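Local coordinates for protein glucose-6-phosphate isomerase (PDB 3QKI) that probably interconverts glucose 6-phosphate and fructose 6-phosphate, the second step of glycolysis, as a member of the GPI family, at residues Val88-Lys93 / Ile537-Phe542; Lys80-Ala85 / Pro357-Leu362. All blocks are in the same frame, centred on the assembly; numbering follows the deposited sequence.

Contact 1: residues Val88-Lys93 / Ile537-Phe542; sequences VELKKK and IVAEGF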
# COMPACT_ATOMS: atom_id res chain seq x y z
N VAL A 88 30.64 10.73 11.48
CA VAL A 88 29.49 10.78 12.41
C VAL A 88 29.61 9.71 13.51
O VAL A 88 28.71 9.60 14.35
CB VAL A 88 28.09 10.73 11.74
CG1 VAL A 88 27.84 11.94 10.89
CG2 VAL A 88 27.88 9.44 10.96
N GLU A 89 30.69 8.91 13.49
CA GLU A 89 30.97 7.85 14.47
C GLU A 89 29.87 6.80 14.49
O GLU A 89 29.41 6.38 15.55
CB GLU A 89 31.23 8.43 15.88
CG GLU A 89 32.39 9.41 15.92
CD GLU A 89 32.68 9.96 17.30
OE1 GLU A 89 31.89 10.79 17.80
OE2 GLU A 89 33.71 9.56 17.88
N LEU A 90 29.44 6.38 13.29
CA LEU A 90 28.38 5.41 13.11
C LEU A 90 28.67 4.11 13.85
O LEU A 90 27.79 3.62 14.54
CB LEU A 90 28.12 5.15 11.61
CG LEU A 90 27.05 4.12 11.26
CD1 LEU A 90 25.70 4.54 11.78
CD2 LEU A 90 26.97 3.93 9.77
N LYS A 91 29.89 3.54 13.71
CA LYS A 91 30.25 2.28 14.37
C LYS A 91 30.19 2.39 15.90
O LYS A 91 29.71 1.46 16.55
CB LYS A 91 31.60 1.75 13.89
CG LYS A 91 31.46 0.93 12.62
CD LYS A 91 32.55 -0.12 12.47
CE LYS A 91 32.19 -1.48 13.05
NZ LYS A 91 31.31 -2.27 12.15
N LYS A 92 30.63 3.51 16.46
CA LYS A 92 30.60 3.74 17.90
C LYS A 92 29.15 3.74 18.39
O LYS A 92 28.83 3.10 19.39
CB LYS A 92 31.32 5.07 18.20
CG LYS A 92 31.37 5.53 19.66
CD LYS A 92 31.92 6.96 19.72
CE LYS A 92 31.57 7.70 20.99
NZ LYS A 92 31.07 9.06 20.70
N LYS A 93 28.26 4.43 17.64
CA LYS A 93 26.85 4.56 17.96
C LYS A 93 26.10 3.24 17.84
O LYS A 93 25.28 2.93 18.70
CB LYS A 93 26.22 5.67 17.10
CG LYS A 93 26.70 7.05 17.55
CD LYS A 93 26.45 8.13 16.54
CE LYS A 93 26.87 9.45 17.11
NZ LYS A 93 26.88 10.51 16.09
N ILE A 537 17.66 1.05 9.01
CA ILE A 537 16.98 2.18 9.65
C ILE A 537 17.75 2.74 10.85
O ILE A 537 17.88 3.97 10.97
CB ILE A 537 15.48 1.87 9.91
CG1 ILE A 537 14.69 1.90 8.57
CG2 ILE A 537 14.85 2.77 10.95
CD1 ILE A 537 14.94 3.20 7.61
N VAL A 538 18.31 1.86 11.68
CA VAL A 538 19.12 2.25 12.82
C VAL A 538 20.38 3.03 12.32
O VAL A 538 20.66 4.11 12.83
CB VAL A 538 19.48 1.04 13.72
CG1 VAL A 538 20.63 1.35 14.67
CG2 VAL A 538 18.25 0.55 14.49
N ALA A 539 21.07 2.51 11.29
CA ALA A 539 22.25 3.15 10.71
C ALA A 539 21.88 4.50 10.13
O ALA A 539 22.60 5.48 10.35
CB ALA A 539 22.88 2.28 9.63
N GLU A 540 20.74 4.58 9.43
CA GLU A 540 20.30 5.80 8.79
C GLU A 540 19.94 6.92 9.78
O GLU A 540 20.22 8.09 9.49
CB GLU A 540 19.21 5.53 7.75
CG GLU A 540 19.16 6.60 6.69
CD GLU A 540 18.32 6.29 5.47
OE1 GLU A 540 17.79 5.16 5.36
OE2 GLU A 540 18.20 7.19 4.61
N GLY A 541 19.35 6.57 10.92
CA GLY A 541 19.00 7.55 11.95
C GLY A 541 20.24 8.23 12.49
O GLY A 541 20.26 9.45 12.67
N PHE A 542 21.33 7.45 12.67
CA PHE A 542 22.63 7.97 13.11
C PHE A 542 23.30 8.84 12.05
O PHE A 542 23.84 9.89 12.39
CB PHE A 542 23.57 6.87 13.62
CG PHE A 542 23.10 6.23 14.93
CD1 PHE A 542 22.71 7.00 16.01
CD2 PHE A 542 23.11 4.84 15.08
CE1 PHE A 542 22.32 6.41 17.22
CE2 PHE A 542 22.68 4.24 16.27
CZ PHE A 542 22.28 5.04 17.33
O HOH W 1 24.31 10.64 15.03

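Contact 2: residues Lys80-Ala85 / Pro357-Leu362; sequences KLVEYA and PVLLAL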
# COMPACT_ATOMS: atom_id res chain seq x y z
N LYS A 80 33.80 8.10 -0.07
CA LYS A 80 33.55 9.35 0.66
C LYS A 80 32.34 9.19 1.58
O LYS A 80 32.35 9.72 2.69
CB LYS A 80 33.38 10.54 -0.28
CG LYS A 80 33.26 11.90 0.42
CD LYS A 80 34.52 12.29 1.21
CE LYS A 80 35.81 12.30 0.40
NZ LYS A 80 36.96 12.68 1.24
N LEU A 81 31.30 8.43 1.13
CA LEU A 81 30.13 8.15 1.96
C LEU A 81 30.57 7.37 3.21
O LEU A 81 30.10 7.66 4.30
CB LEU A 81 29.05 7.38 1.16
CG LEU A 81 28.14 8.25 0.29
CD1 LEU A 81 27.39 7.41 -0.71
CD2 LEU A 81 27.17 9.07 1.12
N VAL A 82 31.54 6.43 3.05
CA VAL A 82 32.12 5.66 4.17
C VAL A 82 32.89 6.60 5.12
O VAL A 82 32.77 6.45 6.34
CB VAL A 82 32.94 4.45 3.68
CG1 VAL A 82 33.69 3.77 4.84
CG2 VAL A 82 32.02 3.46 2.96
N GLU A 83 33.59 7.62 4.56
CA GLU A 83 34.29 8.61 5.37
C GLU A 83 33.28 9.43 6.17
O GLU A 83 33.56 9.78 7.30
CB GLU A 83 35.16 9.54 4.52
CG GLU A 83 36.45 8.86 4.06
CD GLU A 83 37.29 9.75 3.17
OE1 GLU A 83 37.29 10.98 3.39
OE2 GLU A 83 37.96 9.21 2.26
N TYR A 84 32.10 9.70 5.58
CA TYR A 84 31.01 10.38 6.29
C TYR A 84 30.50 9.51 7.47
O TYR A 84 30.35 10.03 8.57
CB TYR A 84 29.87 10.78 5.33
CG TYR A 84 28.71 11.40 6.08
CD1 TYR A 84 27.63 10.62 6.49
CD2 TYR A 84 28.74 12.74 6.46
CE1 TYR A 84 26.59 11.18 7.23
CE2 TYR A 84 27.72 13.29 7.22
CZ TYR A 84 26.64 12.51 7.59
OH TYR A 84 25.60 13.06 8.28
N ALA A 85 30.27 8.20 7.26
CA ALA A 85 29.86 7.27 8.32
C ALA A 85 30.90 7.29 9.47
O ALA A 85 30.51 7.32 10.65
CB ALA A 85 29.72 5.87 7.77
N PRO A 357 23.88 -3.44 5.57
CA PRO A 357 22.89 -2.43 6.02
C PRO A 357 23.45 -1.01 6.04
O PRO A 357 22.72 -0.05 5.80
CB PRO A 357 22.53 -2.88 7.43
CG PRO A 357 23.03 -4.28 7.56
CD PRO A 357 24.14 -4.46 6.62
N VAL A 358 24.76 -0.86 6.37
CA VAL A 358 25.38 0.46 6.40
C VAL A 358 25.44 1.06 4.99
O VAL A 358 25.05 2.22 4.80
CB VAL A 358 26.76 0.45 7.12
CG1 VAL A 358 27.54 1.74 6.83
CG2 VAL A 358 26.59 0.24 8.62
N LEU A 359 25.89 0.26 4.00
CA LEU A 359 25.98 0.71 2.60
C LEU A 359 24.59 1.05 2.04
O LEU A 359 24.45 1.99 1.27
CB LEU A 359 26.66 -0.36 1.74
CG LEU A 359 28.17 -0.59 2.03
CD1 LEU A 359 28.68 -1.80 1.26
CD2 LEU A 359 28.97 0.66 1.69
N LEU A 360 23.56 0.31 2.47
CA LEU A 360 22.17 0.56 2.06
C LEU A 360 21.67 1.87 2.67
O LEU A 360 21.09 2.70 1.98
CB LEU A 360 21.28 -0.63 2.46
CG LEU A 360 19.86 -0.67 1.87
CD1 LEU A 360 19.90 -0.63 0.32
CD2 LEU A 360 19.13 -1.93 2.28
N ALA A 361 21.98 2.12 3.95
CA ALA A 361 21.64 3.38 4.64
C ALA A 361 22.39 4.56 4.02
O ALA A 361 21.79 5.61 3.80
CB ALA A 361 21.99 3.26 6.15
N LEU A 362 23.69 4.38 3.69
CA LEU A 362 24.50 5.45 3.05
C LEU A 362 23.94 5.83 1.69
O LEU A 362 23.90 7.01 1.36
CB LEU A 362 25.98 5.05 2.93
CG LEU A 362 26.80 5.04 4.24
CD1 LEU A 362 28.13 4.33 4.01
CD2 LEU A 362 27.06 6.42 4.73

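Contact 1: residues Val88-Lys93 / Ile537-Phe542
The ammonium of K93 reaches a water that carries its hold on to F542: NZ gives a hydrogen to the water at 2.8 Å, and the water gives one to the carbonyl O of F542. A second hydrogen from K93 NZ goes back to V88 O at 2.7 Å, meeting the carbonyl at a C=O...N angle of 155°. The amine thus ties the turn before its own helix to the last turn of helix 523-543. Lower on the same side chain, K93 CB sits almost exactly over the centre of the F542 ring, 3.6 Å from its centroid, a CH-pi contact. From there the extended chain runs on, and K93 CD lies 3.9 Å from F542 CD1. L90 reaches the same phenylalanine near the ring plane, where its CD1 lies 3.7 Å from F542 CB. CG of L90 stands anti to the backbone N (chi1 179°), which also sets CD1 3.5 Å from A539 O. V88 CG2 adds a looser touch on F542 O. E89 both closes a Schellman motif and serves as N-cap: helix 75-87 leads directly into helix 90-99, and this tight helix-helix junction packs on the last turn of helix 523-543.

Contact 2: residues Lys80-Ala85 / Pro357-Leu362
L362 turns its CG anti to the carbonyl carbon (chi1 -73°), and its two methyls spread over the backbone of L81 and V82. CG1 of V82 stands anti to the backbone N (chi1 172°), which leaves CG2 anti to the carbonyl carbon and turned to the leucine. Methyl CD2 of L362 comes 3.3 Å from L81 O, a carbonyl already taken by A85 N in the helix, and rests 4.1 Å from A85 CB. The other branch, CD1, meets V82 CG2 at 4.1 Å, the two side chains crossing at about a right angle. L81 returns the approach: its CB lies 4.2 Å from L362 CD2, while its CD2 reaches L362 O at 3.9 Å. L359 CD2, one turn earlier, also approaches V82 CG2, at 4.3 Å. L362 bridges the two helices; the axes of segments 80-85 and 357-362 pass 10.4 Å apart at 103°. L362 also packs on L543 of helix 523-543, and L32 of helix 27-39 borders L81. Away from the contact, K80 NZ and E83 OE1 form a salt bridge, and K80 also bridges to E31 of helix 27-39. Across the joint itself the meeting groups are mostly methyls and methylenes, and L81 O is already engaged within its helix, so the fit probably rests on shape and on the exclusion of water, with little directional bonding.

How the contacts relate
Both contacts are buried, lie about 9 Å apart between centres, and sit away from the fructose 6-phosphate site. Helices 75-87 and 90-99 follow one another, so the two contacts place successive helices against different partners: contact 1 uses helix 523-543, contact 2 helix 356-371. Those partners also touch each other, A539 CB against A361 CB, and L90 packs on V358, making one four-helix cluster. A probable hydrogen bond from L90 N to A85 O joins the contacts through the turn. Their chemistry differs: contact 1, with partly exposed K93, combines an aromatic face with a water-mediated link, whereas contact 2 is aliphatic throughout and keeps its charged pair off the interface.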